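Local coordinates for Non-structural protein 3 (PDB 3AJF) that suppresses RNA-mediated gene silencing in the plant host, presumably by binding double-stranded RNA, and forms a homodimer, at residues L40-I43 / R44-D48; N51-V54 / F55-A59; T78-V81 / S82-E86. All coordinates share one frame; numbering follows the deposited sequence.

Contact 1: residues L40-I43 / R44-D48; sequences LQMI and RKPDD
Gln-41 starts with CG trans to its own backbone N (chi1 175°) and then bends at chi2 (64°), which folds its amide back over the turn that Arg-44 and Lys-45 make. NE2 donates to Lys-45 O at 2.9 Å, nearly straight (163°), with the acceptor lying in the amide plane. At the amide's other corner, Arg-44 NH2 reaches Gln-41 OE1 at 3.1 Å in a weak, strongly bent bond. The arginine gets there by a kink at chi3 that turns its chain back along the helix, so that its guanidinium has one face over Gln-41 CA and stands nearly perpendicular to the amide. The NE2 bond chiefly sets the turn of the amide; the weak bond at OE1 adds little.

Helix 36-44 ends here: Arg-44 N bonds to Leu-40 O (3.0 Å) and Lys-45 N to Gln-41 O (2.7 Å), after which Lys-45 leaves helical angles and Pro-46 carries the chain off. Gln-41 NE2 grips the carbonyl of Lys-45, the first residue past the helix. On the buried side, selenomethionine Met-42, bent at chi2 and chi3, brings SE to 3.9 Å from Pro-46 CB, while Pro-46 CD lies 3.2 Å from Met-42 O. Leu-52 and Tyr-87 pack on the proline, and Phe-55 on Met-42. Asp-48 occupies the N-cap of helix 49-64, its OD1 accepting from Asn-51 N.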
loop_
_atom_site.group_PDB
_atom_site.type_symbol
_atom_site.label_atom_id
_atom_site.label_comp_id
_atom_site.label_asym_id
_atom_site.label_seq_id
_atom_site.Cartn_x
_atom_site.Cartn_y
_atom_site.Cartn_z
ATOM N N LEU A 40 -0.141 -13.507 -10.573
ATOM C CA LEU A 40 -0.692 -14.597 -9.727
ATOM C C LEU A 40 0.220 -14.994 -8.543
ATOM O O LEU A 40 -0.250 -15.214 -7.437
ATOM C CB LEU A 40 -1.088 -15.830 -10.549
ATOM C CG LEU A 40 -2.163 -15.556 -11.609
ATOM C CD1 LEU A 40 -2.337 -16.782 -12.521
ATOM C CD2 LEU A 40 -3.503 -15.123 -10.949
ATOM N N GLN A 41 1.524 -15.075 -8.780
ATOM C CA GLN A 41 2.459 -15.338 -7.685
ATOM C C GLN A 41 2.352 -14.264 -6.591
ATOM O O GLN A 41 2.378 -14.577 -5.407
ATOM C CB GLN A 41 3.899 -15.386 -8.177
ATOM C CG GLN A 41 4.893 -15.536 -7.013
ATOM C CD GLN A 41 4.714 -16.850 -6.287
ATOM O OE1 GLN A 41 4.764 -17.915 -6.906
ATOM N NE2 GLN A 41 4.496 -16.790 -4.973
HETATM N N MSE A 42 2.237 -13.001 -6.993
HETATM C CA MSE A 42 2.131 -11.929 -6.021
HETATM C C MSE A 42 0.849 -12.109 -5.201
HETATM O O MSE A 42 0.823 -11.864 -3.988
HETATM C CB MSE A 42 2.060 -10.605 -6.733
HETATM C CG MSE A 42 2.393 -9.498 -5.892
HETATM SE SE MSE A 42 4.306 -9.421 -5.752
HETATM C CE MSE A 42 4.837 -9.183 -7.601
ATOM N N ILE A 43 -0.214 -12.524 -5.881
ATOM C CA ILE A 43 -1.482 -12.739 -5.202
ATOM C C ILE A 43 -1.366 -13.837 -4.134
ATOM O O ILE A 43 -1.945 -13.728 -3.017
ATOM C CB ILE A 43 -2.629 -13.064 -6.227
ATOM C CG1 ILE A 43 -2.974 -11.815 -7.056
ATOM C CG2 ILE A 43 -3.914 -13.576 -5.498
ATOM C CD1 ILE A 43 -3.654 -10.697 -6.295
ATOM N N ARG A 44 -0.652 -14.910 -4.501
ATOM C CA ARG A 44 -0.451 -16.044 -3.613
ATOM C C ARG A 44 0.532 -15.728 -2.507
ATOM O O ARG A 44 0.278 -16.078 -1.343
ATOM C CB ARG A 44 0.045 -17.258 -4.396
ATOM C CG ARG A 44 -0.973 -17.822 -5.362
ATOM C CD ARG A 44 -0.605 -19.265 -5.764
ATOM N NE ARG A 44 0.707 -19.335 -6.401
ATOM C CZ ARG A 44 0.943 -19.100 -7.693
ATOM N NH1 ARG A 44 -0.047 -18.746 -8.527
ATOM N NH2 ARG A 44 2.187 -19.208 -8.153
ATOM N N LYS A 45 1.655 -15.099 -2.857
ATOM C CA LYS A 45 2.696 -14.797 -1.872
ATOM C C LYS A 45 3.794 -13.978 -2.481
ATOM O O LYS A 45 4.626 -14.507 -3.216
ATOM C CB LYS A 45 3.305 -16.072 -1.242
ATOM C CG LYS A 45 4.109 -15.771 0.049
ATOM C CD LYS A 45 4.606 -17.063 0.708
ATOM C CE LYS A 45 5.353 -16.787 2.014
ATOM N NZ LYS A 45 6.200 -18.004 2.411
ATOM N N PRO A 46 3.774 -12.662 -2.225
ATOM C CA PRO A 46 4.843 -11.789 -2.743
ATOM C C PRO A 46 6.228 -12.340 -2.366
ATOM O O PRO A 46 6.436 -12.743 -1.210
ATOM C CB PRO A 46 4.564 -10.466 -2.023
ATOM C CG PRO A 46 3.031 -10.489 -1.844
ATOM C CD PRO A 46 2.743 -11.912 -1.486
ATOM N N ASP A 47 7.158 -12.388 -3.310
ATOM C CA ASP A 47 8.434 -13.060 -3.015
ATOM C C ASP A 47 9.620 -12.170 -3.388
ATOM O O ASP A 47 10.783 -12.572 -3.282
ATOM C CB ASP A 47 8.503 -14.414 -3.730
ATOM C CG ASP A 47 8.543 -14.274 -5.252
ATOM O OD1 ASP A 47 7.992 -13.297 -5.796
ATOM O OD2 ASP A 47 9.153 -15.136 -5.904
ATOM N N ASP A 48 9.303 -10.951 -3.823
ATOM C CA ASP A 48 10.310 -9.982 -4.199
ATOM C C ASP A 48 9.826 -8.613 -3.753
ATOM O O ASP A 48 8.760 -8.190 -4.189
ATOM C CB ASP A 48 10.523 -9.966 -5.720
ATOM C CG ASP A 48 11.714 -9.117 -6.120
ATOM O OD1 ASP A 48 11.590 -7.881 -6.167
ATOM O OD2 ASP A 48 12.793 -9.697 -6.383
#

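Contact 2: residues N51-V54 / F55-A59; sequences NLSV and FLKSA. With SO4 (sulfate ion), chain E.
Lys-57 lies one helical turn beyond Ser-53 in the alpha-helix 49-64, where regular i to i+4 bonds join Asn-51 through Val-54 to Phe-55 through Ser-58. Its CB is 3.3 Å from Ser-53 O, the carbonyl that also accepts Lys-57 N. CG and CD continue over the same oxygen, and CD comes 3.4 Å from Ser-53 OG. A bend at chi3 (93°) then turns CE and NZ toward the sulfate: CE passes 3.3 Å from sulfate O4, and NZ donates to sulfate O1 at 3.0 Å. The sulfate probably comes from the crystallisation liquor.

The inward side of the helix is apolar. Leu-52 CD1 approaches the Phe-55 ring obliquely, 4.0 Å from CD2, and Leu-52 CG meets Leu-56 CD1. Beyond them the Phe-55 ring meets Phe-23 and stands edge-to-face with Tyr-84, between helices 17-30 and 74-85. On the sulfate side a water ties the ion to the backbone: it donates to Val-54 O and to sulfate O2, and accepts from Ser-58 OG at 2.7 Å.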
loop_
_atom_site.group_PDB
_atom_site.type_symbol
_atom_site.label_atom_id
_atom_site.label_comp_id
_atom_site.label_asym_id
_atom_site.label_seq_id
_atom_site.Cartn_x
_atom_site.Cartn_y
_atom_site.Cartn_z
ATOM N N ASN A 51 9.134 -6.186 -6.817
ATOM C CA ASN A 51 7.910 -6.517 -7.538
ATOM C C ASN A 51 6.668 -6.159 -6.740
ATOM O O ASN A 51 5.667 -5.684 -7.304
ATOM C CB ASN A 51 7.861 -7.992 -7.900
ATOM C CG ASN A 51 8.907 -8.378 -8.992
ATOM O OD1 ASN A 51 9.528 -7.520 -9.611
ATOM N ND2 ASN A 51 9.089 -9.678 -9.201
ATOM N N LEU A 52 6.712 -6.412 -5.436
ATOM C CA LEU A 52 5.581 -6.051 -4.571
ATOM C C LEU A 52 5.396 -4.521 -4.552
ATOM O O LEU A 52 4.297 -4.046 -4.558
ATOM C CB LEU A 52 5.755 -6.588 -3.138
ATOM C CG LEU A 52 4.660 -6.191 -2.115
ATOM C CD1 LEU A 52 3.271 -6.748 -2.495
ATOM C CD2 LEU A 52 5.033 -6.626 -0.696
ATOM N N SER A 53 6.496 -3.769 -4.510
ATOM C CA SER A 53 6.461 -2.305 -4.548
ATOM C C SER A 53 5.736 -1.791 -5.779
ATOM O O SER A 53 4.875 -0.894 -5.686
ATOM C CB SER A 53 7.881 -1.736 -4.551
ATOM O OG SER A 53 7.827 -0.338 -4.751
ATOM N N VAL A 54 6.081 -2.352 -6.933
ATOM C CA VAL A 54 5.456 -2.001 -8.205
ATOM C C VAL A 54 3.933 -2.362 -8.240
ATOM O O VAL A 54 3.089 -1.544 -8.649
ATOM C CB VAL A 54 6.238 -2.685 -9.329
ATOM C CG1 VAL A 54 5.480 -2.650 -10.616
ATOM C CG2 VAL A 54 7.629 -2.023 -9.502
ATOM N N PHE A 55 3.596 -3.573 -7.800
ATOM C CA PHE A 55 2.202 -4.048 -7.632
ATOM C C PHE A 55 1.389 -3.083 -6.767
ATOM O O PHE A 55 0.315 -2.622 -7.175
ATOM C CB PHE A 55 2.301 -5.426 -6.984
ATOM C CG PHE A 55 0.994 -6.105 -6.618
ATOM C CD1 PHE A 55 0.322 -6.912 -7.539
ATOM C CD2 PHE A 55 0.526 -6.079 -5.277
ATOM C CE1 PHE A 55 -0.866 -7.627 -7.166
ATOM C CE2 PHE A 55 -0.651 -6.783 -4.897
ATOM C CZ PHE A 55 -1.335 -7.552 -5.828
ATOM N N LEU A 56 1.911 -2.744 -5.583
ATOM C CA LEU A 56 1.198 -1.809 -4.690
ATOM C C LEU A 56 1.077 -0.392 -5.261
ATOM O O LEU A 56 0.039 0.275 -5.090
ATOM C CB LEU A 56 1.847 -1.751 -3.302
ATOM C CG LEU A 56 1.856 -3.062 -2.489
ATOM C CD1 LEU A 56 2.804 -2.865 -1.324
ATOM C CD2 LEU A 56 0.513 -3.419 -1.989
ATOM N N LYS A 57 2.139 0.084 -5.912
ATOM C CA LYS A 57 2.127 1.423 -6.485
ATOM C C LYS A 57 1.086 1.589 -7.595
ATOM O O LYS A 57 0.485 2.669 -7.726
ATOM C CB LYS A 57 3.511 1.802 -6.997
ATOM C CG LYS A 57 4.436 2.222 -5.903
ATOM C CD LYS A 57 5.874 1.932 -6.287
ATOM C CE LYS A 57 6.578 3.077 -6.939
ATOM N NZ LYS A 57 7.830 2.487 -7.568
ATOM N N SER A 58 0.854 0.539 -8.379
ATOM C CA SER A 58 -0.238 0.574 -9.381
ATOM C C SER A 58 -1.620 0.667 -8.722
ATOM O O SER A 58 -2.486 1.443 -9.177
ATOM C CB SER A 58 -0.194 -0.621 -10.342
ATOM O OG SER A 58 0.627 -0.374 -11.471
ATOM N N ALA A 59 -1.837 -0.127 -7.675
ATOM C CA ALA A 59 -3.106 -0.082 -6.926
ATOM C C ALA A 59 -3.322 1.280 -6.246
ATOM O O ALA A 59 -4.417 1.804 -6.256
ATOM C CB ALA A 59 -3.169 -1.247 -5.919
HETATM S S SO4 E . 5.959 2.806 -10.922
HETATM O O1 SO4 E . 6.769 1.783 -10.269
HETATM O O2 SO4 E . 4.617 2.324 -11.230
HETATM O O3 SO4 E . 6.673 3.215 -12.118
HETATM O O4 SO4 E . 5.805 3.968 -10.058
HETATM O O HOH W 1 3.213 0.153 -10.769
#

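Contact 3: residues T78-V81 / S82-E86; sequences TCLV and STYSE
Four successive i to i+4 bonds carry the alpha-helix 74-85 through this segment, from Ser-82 N to Thr-78 O (2.9 Å) to Ser-85 N to Val-81 O (3.1 Å). Leu-80 and Tyr-84 run side by side and point the same way. Leu-80 CD2 touches Tyr-84 CE1 at 4.0 Å, and Leu-80 O lies at the edge of the ring, in its plane, 3.2 Å from CD1. This carbonyl therefore meets the ring edge as well as receiving Tyr-84 N. The phenol at the far end probably bonds to Ile-43 O, and the ring also packs against Pro-46.

On a neighbouring side of the helix, one turn after Cys-79, Thr-83 has OG1 set between its backbone N and carbonyl carbon (chi1 70°), which turns the hydroxyl back toward the preceding turn. There OG1 lies 3.2 Å from Cys-79 O and near Leu-80 O as well, in weak contacts at most. CG2 of the same residue leans on Cys-79 SG at 3.9 Å, the sulfur that forms the disulfide with Cys-10.

Ser-85 likewise folds its hydroxyl back on the helix: OG donates to Ser-82 O at 2.8 Å, approaching from above the carbonyl plane. Ser-82 directs its own OG outward to Ser-82 OG of the second subunit, where the two hydroxyls are hydrogen-bonded, and Ser-85 of that subunit packs on Thr-78, Val-81 and Ser-82. Serine and valine side chains, with Thr-78, make this face against the second subunit. This is a helix-helix face of the homodimer, in an alpha-helical domain whose N-terminal part is joined to the same helix by the disulfide.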
loop_
_atom_site.group_PDB
_atom_site.type_symbol
_atom_site.label_atom_id
_atom_site.label_comp_id
_atom_site.label_asym_id
_atom_site.label_seq_id
_atom_site.Cartn_x
_atom_site.Cartn_y
_atom_site.Cartn_z
ATOM N N THR A 78 -8.674 -1.075 -1.738
ATOM C CA THR A 78 -7.974 -0.607 -0.573
ATOM C C THR A 78 -7.629 -1.787 0.327
ATOM O O THR A 78 -6.538 -1.818 0.924
ATOM C CB THR A 78 -8.849 0.418 0.197
ATOM O OG1 THR A 78 -9.035 1.576 -0.629
ATOM C CG2 THR A 78 -8.196 0.832 1.489
ATOM N N CYS A 79 -8.549 -2.741 0.439
ATOM C CA CYS A 79 -8.283 -3.974 1.189
ATOM C C CYS A 79 -7.025 -4.659 0.658
ATOM O O CYS A 79 -6.152 -5.057 1.439
ATOM C CB CYS A 79 -9.470 -4.979 1.123
ATOM S SG CYS A 79 -9.281 -6.391 2.273
ATOM N N LEU A 80 -6.948 -4.811 -0.667
ATOM C CA LEU A 80 -5.788 -5.447 -1.309
ATOM C C LEU A 80 -4.482 -4.696 -0.972
ATOM O O LEU A 80 -3.457 -5.314 -0.598
ATOM C CB LEU A 80 -6.006 -5.490 -2.829
ATOM C CG LEU A 80 -7.161 -6.372 -3.325
ATOM C CD1 LEU A 80 -7.291 -6.300 -4.873
ATOM C CD2 LEU A 80 -6.953 -7.822 -2.835
ATOM N N VAL A 81 -4.524 -3.363 -1.064
ATOM C CA VAL A 81 -3.356 -2.569 -0.727
ATOM C C VAL A 81 -2.943 -2.841 0.724
ATOM O O VAL A 81 -1.765 -3.106 1.023
ATOM C CB VAL A 81 -3.551 -1.041 -0.973
ATOM C CG1 VAL A 81 -2.389 -0.256 -0.338
ATOM C CG2 VAL A 81 -3.550 -0.772 -2.398
ATOM N N SER A 82 -3.929 -2.757 1.610
ATOM C CA SER A 82 -3.719 -2.855 3.029
ATOM C C SER A 82 -3.158 -4.236 3.376
ATOM O O SER A 82 -2.160 -4.339 4.140
ATOM C CB SER A 82 -5.036 -2.526 3.754
ATOM O OG SER A 82 -5.000 -2.954 5.082
ATOM N N THR A 83 -3.744 -5.287 2.797
ATOM C CA THR A 83 -3.300 -6.652 3.071
ATOM C C THR A 83 -1.968 -7.057 2.439
ATOM O O THR A 83 -1.160 -7.725 3.089
ATOM C CB THR A 83 -4.392 -7.754 2.743
ATOM O OG1 THR A 83 -4.577 -7.850 1.342
ATOM C CG2 THR A 83 -5.681 -7.384 3.296
ATOM N N TYR A 84 -1.716 -6.645 1.193
ATOM C CA TYR A 84 -0.499 -7.106 0.530
ATOM C C TYR A 84 0.713 -6.336 1.029
ATOM O O TYR A 84 1.823 -6.860 1.016
ATOM C CB TYR A 84 -0.651 -7.059 -0.989
ATOM C CG TYR A 84 -1.385 -8.303 -1.426
ATOM C CD1 TYR A 84 -2.769 -8.296 -1.605
ATOM C CD2 TYR A 84 -0.697 -9.511 -1.583
ATOM C CE1 TYR A 84 -3.458 -9.457 -1.955
ATOM C CE2 TYR A 84 -1.389 -10.695 -1.920
ATOM C CZ TYR A 84 -2.757 -10.651 -2.096
ATOM O OH TYR A 84 -3.424 -11.803 -2.435
ATOM N N SER A 85 0.490 -5.111 1.519
ATOM C CA SER A 85 1.584 -4.357 2.156
ATOM C C SER A 85 2.152 -5.094 3.365
ATOM O O SER A 85 3.344 -4.950 3.703
ATOM C CB SER A 85 1.147 -2.922 2.506
ATOM O OG SER A 85 0.162 -2.953 3.529
ATOM N N GLU A 86 1.333 -5.931 3.989
ATOM C CA GLU A 86 1.747 -6.679 5.197
ATOM C C GLU A 86 2.967 -7.554 4.972
ATOM O O GLU A 86 3.738 -7.798 5.896
ATOM C CB GLU A 86 0.609 -7.568 5.735
ATOM C CG GLU A 86 -0.654 -6.779 6.120
ATOM C CD GLU A 86 -1.813 -7.709 6.546
ATOM O OE1 GLU A 86 -1.547 -8.915 6.711
ATOM O OE2 GLU A 86 -2.963 -7.235 6.722
#

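In the fold
The three contacts follow one another along the chain, each closing before the next opens, so none nests or crosses. Contact 1 ends helix 36-44 and turns the chain into helix 49-64, which carries contact 2; contact 3 lies on helix 74-85. They meet in space with centres 10 to 13 Å apart. Helix 36-44 and its exit turn lie on helix 49-64, whose Ala-59 and Leu-56 face Val-81. Tyr-84 joins all three contacts, reaching the end of helix 36-44 with its hydroxyl and helix 49-64 with its ring. Contacts 2 and 3 also touch the second subunit of the homodimer.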